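Local coordinates for protein TSC1 N-terminal domain (Chaetomium thermophilum, PDB 7A0M) that probably serves, as part of the TSC complex, in binding lysosomal phosphoinositides, a step needed for recruiting the complex and regulating mTORC1, at residues B[247-250]-B[251-254]. Residues are numbered along the deposited sequence; the frame is centred on the assembly and turned at random.
Sequences LALI and ALVM
Ile250 and Met254, one helical turn apart, lie side by side and point the same way, the CG2 methyl of Ile250 lying 4.0 Å from SE of Met254, a selenomethionine. That methyl stands opposite the backbone N of its own residue, next to the carbonyl carbon, and therefore leans forward along the helix toward Met254. Met254 answers with CG set beside its backbone N (chi1 -64°), which lays the start of the chain against the preceding turn: its CG comes to 3.1 Å from Ile250 O, the same oxygen that accepts the hydrogen bond from Met254 N.

On another side of the helix the apolar side-chain contacts within the segment are longer. Leu249 CG and Val253 CG2 are 4.5 Å apart, and a leucine methyl, Leu249 CD1, lies 4.4 Å from Leu252 CD2. Val253 turns CG2 back to its own N, bringing this methyl to 3.2 Å from Leu249 O.

Beneath these side chains runs the backbone bonding that sets their spacing: Ala251, Leu252, Val253 and Met254 each donate N-H to the carbonyl four residues earlier, from 2.9 Å for Leu252 N to Ala248 O up to 3.1 Å for Met254 N to Ile250 O. Ala248 and Ala251 rest on Phe206 and Leu209 of helix 199-214, Leu252 reaches Phe229 and Leu236 of helix 228-238, and Val253 touches Tyr322 and Tyr326. Such i+4 to i N-H...O=C bonding defines an alpha helix, and helix 242-255 packs here against helices 199-214, 228-238 and 323-333 in the strand-free, helical N-terminal domain of TSC1.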
loop_
_atom_site.group_PDB
_atom_site.type_symbol
_atom_site.label_atom_id
_atom_site.label_comp_id
_atom_site.label_asym_id
_atom_site.label_seq_id
_atom_site.Cartn_x
_atom_site.Cartn_y
_atom_site.Cartn_z
ATOM N N LEU B 247 19.784 -17.903 5.838
ATOM C CA LEU B 247 19.845 -18.071 7.287
ATOM C C LEU B 247 20.225 -16.767 7.978
ATOM O O LEU B 247 19.586 -16.358 8.955
ATOM C CB LEU B 247 20.836 -19.177 7.649
ATOM C CG LEU B 247 20.365 -20.619 7.472
ATOM C CD1 LEU B 247 21.442 -21.584 7.935
ATOM C CD2 LEU B 247 19.068 -20.855 8.229
ATOM N N ALA B 248 21.277 -16.105 7.488
ATOM C CA ALA B 248 21.683 -14.822 8.054
ATOM C C ALA B 248 20.562 -13.795 7.964
ATOM O O ALA B 248 20.379 -12.983 8.879
ATOM C CB ALA B 248 22.936 -14.309 7.346
ATOM N N LEU B 249 19.800 -13.815 6.869
ATOM C CA LEU B 249 18.719 -12.849 6.712
ATOM C C LEU B 249 17.591 -13.124 7.700
ATOM O O LEU B 249 17.003 -12.188 8.252
ATOM C CB LEU B 249 18.197 -12.871 5.276
ATOM C CG LEU B 249 17.311 -11.687 4.886
ATOM C CD1 LEU B 249 18.088 -10.385 5.008
ATOM C CD2 LEU B 249 16.769 -11.862 3.476
ATOM N N ILE B 250 17.278 -14.400 7.935
ATOM C CA ILE B 250 16.257 -14.742 8.920
ATOM C C ILE B 250 16.675 -14.263 10.303
ATOM O O ILE B 250 15.867 -13.705 11.055
ATOM C CB ILE B 250 15.978 -16.257 8.907
ATOM C CG1 ILE B 250 15.303 -16.665 7.597
ATOM C CG2 ILE B 250 15.115 -16.657 10.095
ATOM C CD1 ILE B 250 15.076 -18.155 7.465
ATOM N N ALA B 251 17.947 -14.464 10.656
ATOM C CA ALA B 251 18.442 -13.976 11.939
ATOM C C ALA B 251 18.349 -12.458 12.024
ATOM O O ALA B 251 17.943 -11.912 13.057
ATOM C CB ALA B 251 19.882 -14.439 12.159
ATOM N N LEU B 252 18.716 -11.759 10.948
ATOM C CA LEU B 252 18.646 -10.300 10.953
ATOM C C LEU B 252 17.209 -9.813 11.109
ATOM O O LEU B 252 16.944 -8.877 11.870
ATOM C CB LEU B 252 19.264 -9.740 9.672
ATOM C CG LEU B 252 19.260 -8.214 9.545
ATOM C CD1 LEU B 252 20.081 -7.578 10.659
ATOM C CD2 LEU B 252 19.775 -7.778 8.181
ATOM N N VAL B 253 16.270 -10.436 10.392
ATOM C CA VAL B 253 14.870 -10.022 10.471
ATOM C C VAL B 253 14.325 -10.224 11.881
ATOM O O VAL B 253 13.516 -9.425 12.370
ATOM C CB VAL B 253 14.034 -10.776 9.417
ATOM C CG1 VAL B 253 12.547 -10.535 9.631
ATOM C CG2 VAL B 253 14.438 -10.344 8.016
HETATM N N MSE B 254 14.764 -11.279 12.560
HETATM C CA MSE B 254 14.302 -11.549 13.918
HETATM C C MSE B 254 14.912 -10.586 14.933
HETATM O O MSE B 254 14.333 -10.325 15.985
HETATM C CB MSE B 254 14.627 -12.993 14.320
HETATM C CG MSE B 254 13.916 -14.057 13.494
HETATM SE SE MSE B 254 14.438 -15.878 13.982
HETATM C CE MSE B 254 13.582 -15.985 15.729
#